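Local structure of spore germination lipase LipC (Metagenome, 6NKD) at residues Thr2-Val16 against Leu37-Leu51. The protein is a GDSL-family hydrolase, probably a lipase with lysophospholipase activity that takes part in spore germination. Sequence-based numbering, arbitrary orientation.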
loop_
_atom_site.group_PDB
_atom_site.type_symbol
_atom_site.label_atom_id
_atom_site.label_comp_id
_atom_site.label_asym_id
_atom_site.label_seq_id
_atom_site.Cartn_x
_atom_site.Cartn_y
_atom_site.Cartn_z
ATOM N N THR A 2 20.648 -24.523 -9.356
ATOM C CA THR A 2 19.788 -23.388 -9.037
ATOM C C THR A 2 20.019 -22.231 -10.005
ATOM O O THR A 2 21.133 -21.724 -10.128
ATOM C CB THR A 2 20.016 -22.893 -7.596
ATOM O OG1 THR A 2 19.656 -23.927 -6.671
ATOM C CG2 THR A 2 19.178 -21.656 -7.318
ATOM N N LEU A 3 18.955 -21.821 -10.690
ATOM C CA LEU A 3 19.029 -20.734 -11.655
ATOM C C LEU A 3 18.710 -19.406 -10.981
ATOM O O LEU A 3 17.871 -19.338 -10.077
ATOM C CB LEU A 3 18.064 -20.974 -12.816
ATOM C CG LEU A 3 18.294 -22.236 -13.649
ATOM C CD1 LEU A 3 17.210 -22.381 -14.702
ATOM C CD2 LEU A 3 19.672 -22.213 -14.294
ATOM N N GLN A 4 19.385 -18.352 -11.428
ATOM C CA GLN A 4 19.178 -17.002 -10.919
ATOM C C GLN A 4 18.499 -16.180 -12.005
ATOM O O GLN A 4 19.036 -16.036 -13.108
ATOM C CB GLN A 4 20.503 -16.362 -10.503
ATOM C CG GLN A 4 20.408 -15.446 -9.289
ATOM C CD GLN A 4 20.425 -16.210 -7.976
ATOM O OE1 GLN A 4 20.554 -17.435 -7.958
ATOM N NE2 GLN A 4 20.302 -15.488 -6.868
ATOM N N TYR A 5 17.319 -15.651 -11.695
ATOM C CA TYR A 5 16.525 -14.872 -12.640
ATOM C C TYR A 5 16.285 -13.494 -12.039
ATOM O O TYR A 5 15.602 -13.366 -11.018
ATOM C CB TYR A 5 15.209 -15.584 -12.957
ATOM C CG TYR A 5 14.129 -14.698 -13.540
ATOM C CD1 TYR A 5 14.383 -13.878 -14.633
ATOM C CD2 TYR A 5 12.847 -14.701 -13.010
ATOM C CE1 TYR A 5 13.396 -13.072 -15.167
ATOM C CE2 TYR A 5 11.851 -13.899 -13.538
ATOM C CZ TYR A 5 12.130 -13.088 -14.617
ATOM O OH TYR A 5 11.141 -12.289 -15.146
ATOM N N THR A 6 16.851 -12.467 -12.668
ATOM C CA THR A 6 16.640 -11.091 -12.248
ATOM C C THR A 6 15.624 -10.425 -13.168
ATOM O O THR A 6 15.511 -10.762 -14.350
ATOM C CB THR A 6 17.956 -10.301 -12.237
ATOM O OG1 THR A 6 17.824 -9.160 -11.380
ATOM C CG2 THR A 6 18.327 -9.825 -13.635
ATOM N N ALA A 7 14.862 -9.491 -12.605
ATOM C CA ALA A 7 13.806 -8.814 -13.343
ATOM C C ALA A 7 13.864 -7.324 -13.054
ATOM O O ALA A 7 13.890 -6.915 -11.888
ATOM C CB ALA A 7 12.425 -9.373 -12.979
ATOM N N LEU A 8 13.882 -6.522 -14.113
ATOM C CA LEU A 8 13.958 -5.075 -14.009
ATOM C C LEU A 8 12.828 -4.458 -14.817
ATOM O O LEU A 8 12.414 -5.005 -15.842
ATOM C CB LEU A 8 15.307 -4.552 -14.520
ATOM C CG LEU A 8 16.519 -5.437 -14.226
ATOM C CD1 LEU A 8 17.584 -5.254 -15.294
ATOM C CD2 LEU A 8 17.080 -5.137 -12.845
ATOM N N GLY A 9 12.326 -3.323 -14.350
ATOM C CA GLY A 9 11.324 -2.612 -15.119
ATOM C C GLY A 9 10.471 -1.718 -14.235
ATOM O O GLY A 9 10.885 -1.313 -13.150
ATOM N N ASP A 10 9.272 -1.429 -14.739
ATOM C CA ASP A 10 8.373 -0.471 -14.111
ATOM C C ASP A 10 7.245 -1.173 -13.367
ATOM O O ASP A 10 7.481 -2.148 -12.648
ATOM C CB ASP A 10 7.817 0.492 -15.166
ATOM C CG ASP A 10 7.205 -0.231 -16.358
ATOM O OD1 ASP A 10 6.610 0.448 -17.223
ATOM O OD2 ASP A 10 7.302 -1.475 -16.424
ATOM N N SER A 11 6.013 -0.684 -13.533
ATOM C CA SER A 11 4.890 -1.234 -12.780
ATOM C C SER A 11 4.539 -2.646 -13.231
ATOM O O SER A 11 3.991 -3.425 -12.443
ATOM C CB SER A 11 3.673 -0.318 -12.909
ATOM O OG SER A 11 3.365 -0.060 -14.267
ATOM N N LEU A 12 4.841 -2.995 -14.483
ATOM C CA LEU A 12 4.548 -4.345 -14.958
ATOM C C LEU A 12 5.380 -5.380 -14.213
ATOM O O LEU A 12 4.863 -6.428 -13.805
ATOM C CB LEU A 12 4.793 -4.443 -16.464
ATOM C CG LEU A 12 4.022 -3.493 -17.387
ATOM C CD1 LEU A 12 4.078 -3.986 -18.827
ATOM C CD2 LEU A 12 2.584 -3.326 -16.924
ATOM N N THR A 13 6.674 -5.103 -14.024
ATOM C CA THR A 13 7.525 -6.010 -13.260
ATOM C C THR A 13 7.121 -6.041 -11.791
ATOM O O THR A 13 7.286 -7.070 -11.125
ATOM C CB THR A 13 8.992 -5.603 -13.410
ATOM O OG1 THR A 13 9.324 -5.509 -14.800
ATOM C CG2 THR A 13 9.912 -6.626 -12.752
ATOM N N VAL A 14 6.591 -4.933 -11.272
ATOM C CA VAL A 14 6.050 -4.937 -9.919
ATOM C C VAL A 14 4.826 -5.841 -9.838
ATOM O O VAL A 14 4.618 -6.544 -8.842
ATOM C CB VAL A 14 5.723 -3.499 -9.472
ATOM C CG1 VAL A 14 4.962 -3.503 -8.155
ATOM C CG2 VAL A 14 6.995 -2.676 -9.351
ATOM N N GLY A 15 4.009 -5.853 -10.885
ATOM C CA GLY A 15 2.766 -6.592 -10.882
ATOM C C GLY A 15 1.538 -5.770 -10.566
ATOM O O GLY A 15 0.547 -6.333 -10.084
ATOM N N VAL A 16 1.571 -4.463 -10.816
ATOM C CA VAL A 16 0.444 -3.597 -10.495
ATOM C C VAL A 16 -0.739 -3.965 -11.375
ATOM O O VAL A 16 -0.593 -4.169 -12.588
ATOM C CB VAL A 16 0.839 -2.123 -10.668
ATOM C CG1 VAL A 16 -0.343 -1.206 -10.384
ATOM C CG2 VAL A 16 2.015 -1.780 -9.765
ATOM N N LEU A 37 12.451 -26.427 -17.168
ATOM C CA LEU A 37 13.861 -26.771 -17.054
ATOM C C LEU A 37 14.149 -27.734 -15.911
ATOM O O LEU A 37 15.294 -28.179 -15.772
ATOM C CB LEU A 37 14.702 -25.500 -16.889
ATOM C CG LEU A 37 14.522 -24.448 -17.987
ATOM C CD1 LEU A 37 15.476 -23.283 -17.784
ATOM C CD2 LEU A 37 14.710 -25.068 -19.365
ATOM N N ASN A 38 13.147 -28.065 -15.097
ATOM C CA ASN A 38 13.291 -29.007 -13.987
ATOM C C ASN A 38 14.417 -28.579 -13.047
ATOM O O ASN A 38 15.339 -29.341 -12.746
ATOM C CB ASN A 38 13.514 -30.431 -14.502
ATOM C CG ASN A 38 13.131 -31.488 -13.483
ATOM O OD1 ASN A 38 13.030 -31.209 -12.288
ATOM N ND2 ASN A 38 12.912 -32.712 -13.953
ATOM N N GLU A 39 14.335 -27.334 -12.581
ATOM C CA GLU A 39 15.350 -26.782 -11.697
ATOM C C GLU A 39 14.768 -25.581 -10.964
ATOM O O GLU A 39 14.087 -24.751 -11.569
ATOM C CB GLU A 39 16.606 -26.379 -12.481
ATOM C CG GLU A 39 17.752 -25.883 -11.618
ATOM C CD GLU A 39 19.046 -25.741 -12.398
ATOM O OE1 GLU A 39 19.077 -26.151 -13.577
ATOM O OE2 GLU A 39 20.029 -25.223 -11.831
ATOM N N GLU A 40 15.036 -25.506 -9.662
ATOM C CA GLU A 40 14.568 -24.382 -8.863
ATOM C C GLU A 40 15.195 -23.083 -9.358
ATOM O O GLU A 40 16.300 -23.069 -9.907
ATOM C CB GLU A 40 14.905 -24.599 -7.386
ATOM C CG GLU A 40 14.353 -25.887 -6.786
ATOM C CD GLU A 40 13.062 -25.676 -6.015
ATOM O OE1 GLU A 40 12.125 -25.061 -6.566
ATOM O OE2 GLU A 40 12.990 -26.121 -4.850
ATOM N N VAL A 41 14.476 -21.980 -9.161
ATOM C CA VAL A 41 14.893 -20.672 -9.651
ATOM C C VAL A 41 14.842 -19.675 -8.503
ATOM O O VAL A 41 13.841 -19.602 -7.781
ATOM C CB VAL A 41 14.011 -20.194 -10.823
ATOM C CG1 VAL A 41 14.261 -18.720 -11.117
ATOM C CG2 VAL A 41 14.274 -21.038 -12.062
ATOM N N SER A 42 15.921 -18.915 -8.332
ATOM C CA SER A 42 15.951 -17.803 -7.394
ATOM C C SER A 42 15.609 -16.517 -8.134
ATOM O O SER A 42 16.122 -16.269 -9.230
ATOM C CB SER A 42 17.323 -17.687 -6.730
ATOM O OG SER A 42 17.357 -16.592 -5.830
ATOM N N LEU A 43 14.745 -15.702 -7.535
ATOM C CA LEU A 43 14.214 -14.508 -8.176
ATOM C C LEU A 43 14.628 -13.266 -7.403
ATOM O O LEU A 43 14.498 -13.218 -6.175
ATOM C CB LEU A 43 12.687 -14.578 -8.279
ATOM C CG LEU A 43 11.962 -13.301 -8.710
ATOM C CD1 LEU A 43 12.429 -12.845 -10.084
ATOM C CD2 LEU A 43 10.452 -13.505 -8.688
ATOM N N ILE A 44 15.125 -12.266 -8.127
ATOM C CA ILE A 44 15.401 -10.940 -7.587
ATOM C C ILE A 44 14.714 -9.923 -8.487
ATOM O O ILE A 44 14.793 -10.021 -9.717
ATOM C CB ILE A 44 16.915 -10.652 -7.493
ATOM C CG1 ILE A 44 17.633 -11.744 -6.693
ATOM C CG2 ILE A 44 17.156 -9.301 -6.856
ATOM C CD1 ILE A 44 18.277 -12.820 -7.549
ATOM N N VAL A 45 14.032 -8.952 -7.881
ATOM C CA VAL A 45 13.219 -7.986 -8.616
ATOM C C VAL A 45 13.644 -6.579 -8.221
ATOM O O VAL A 45 13.598 -6.222 -7.038
ATOM C CB VAL A 45 11.715 -8.183 -8.357
ATOM C CG1 VAL A 45 10.917 -7.031 -8.954
ATOM C CG2 VAL A 45 11.247 -9.513 -8.928
ATOM N N PHE A 46 14.045 -5.782 -9.208
ATOM C CA PHE A 46 14.308 -4.355 -9.029
ATOM C C PHE A 46 13.304 -3.611 -9.900
ATOM O O PHE A 46 13.495 -3.500 -11.115
ATOM C CB PHE A 46 15.742 -3.993 -9.410
ATOM C CG PHE A 46 16.790 -4.750 -8.649
ATOM C CD1 PHE A 46 17.079 -4.428 -7.333
ATOM C CD2 PHE A 46 17.505 -5.769 -9.258
ATOM C CE1 PHE A 46 18.050 -5.117 -6.635
ATOM C CE2 PHE A 46 18.479 -6.460 -8.566
ATOM C CZ PHE A 46 18.751 -6.134 -7.252
ATOM N N ALA A 47 12.233 -3.106 -9.292
ATOM C CA ALA A 47 11.194 -2.439 -10.062
ATOM C C ALA A 47 10.439 -1.463 -9.171
ATOM O O ALA A 47 10.336 -1.658 -7.957
ATOM C CB ALA A 47 10.227 -3.451 -10.686
ATOM N N LYS A 48 9.908 -0.416 -9.797
ATOM C CA LYS A 48 9.146 0.613 -9.105
ATOM C C LYS A 48 8.268 1.318 -10.128
ATOM O O LYS A 48 8.660 1.488 -11.285
ATOM C CB LYS A 48 10.067 1.619 -8.402
ATOM C CG LYS A 48 9.349 2.672 -7.565
ATOM C CD LYS A 48 9.137 2.204 -6.132
ATOM C CE LYS A 48 8.349 3.224 -5.325
ATOM N NZ LYS A 48 8.920 4.596 -5.439
ATOM N N SER A 49 7.075 1.717 -9.697
ATOM C CA SER A 49 6.176 2.443 -10.583
ATOM C C SER A 49 6.790 3.779 -10.986
ATOM O O SER A 49 7.391 4.478 -10.166
ATOM C CB SER A 49 4.825 2.662 -9.902
ATOM O OG SER A 49 4.194 1.423 -9.635
ATOM N N GLY A 50 6.646 4.127 -12.261
ATOM C CA GLY A 50 7.218 5.355 -12.774
ATOM C C GLY A 50 8.705 5.313 -13.026
ATOM O O GLY A 50 9.318 6.374 -13.187
ATOM N N LEU A 51 9.308 4.128 -13.066
ATOM C CA LEU A 51 10.738 3.996 -13.336
ATOM C C LEU A 51 10.937 3.986 -14.846
ATOM O O LEU A 51 10.711 2.972 -15.509
ATOM C CB LEU A 51 11.292 2.730 -12.693
ATOM C CG LEU A 51 12.621 2.874 -11.952
ATOM C CD1 LEU A 51 12.471 3.832 -10.781
ATOM C CD2 LEU A 51 13.120 1.518 -11.481
#
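The ring of F46 meets segment 2-16 along an edge: L8 CD2 lies near the ring plane, 3.7 Å from F46 CD2, and T6 OG1 approaches the same margin. With CG anti to its carbonyl carbon (chi1 -57°), F46 runs alongside L8, both pointing the same way. On the opposite sheet face Y5 and L43 also lie side by side, L43 CD1 reaching Y5 CD2 obliquely at 3.5 Å. The Q4 amide, its chain bent at chi2, sets OE1 beside S42 CB and NE2 3.4 Å from I44 CD1.

Between these two layers runs a worked example of parallel pairing: residues 3-9 match 41-47 one for one, and backbone N-H...O hydrogen bonds pass alternately from strand to strand. Y5 N bonds S42 O at 2.8 Å, and I44 N returns to Y5 O; the last rung, G9 N to F46 O at 3.4 Å, is weak. At the opening end, the extended side chain of E39 brings OE2 within 2.6 Å of T2 N, using its anti lone pair, while the L3 side chain crosses that of E39 at about a right angle. Cutting E39 back to an alanine would probably leave T2 N without this acceptor and open a gap beside L3 CG and CD2.

Beyond the strands, T13 CB and V14 CG2 pack on A47 CB, joining helix 11-14 to the end of strand 41-47. At the start of that helix S11, the likely nucleophile, hydrogen-bonds H189 through OG, and its CB lies beside S49 OG, with G50, a probable substrate-binding residue, next in line. Strand 3-9 is flanked by 41-47 and 74-77 in the parallel sheet of this SGNH-type fold. Helix 25-37, the crossover of a beta-alpha-beta unit, covers Y5 and L43; helix 63-71 covers Q4, I44 and F46.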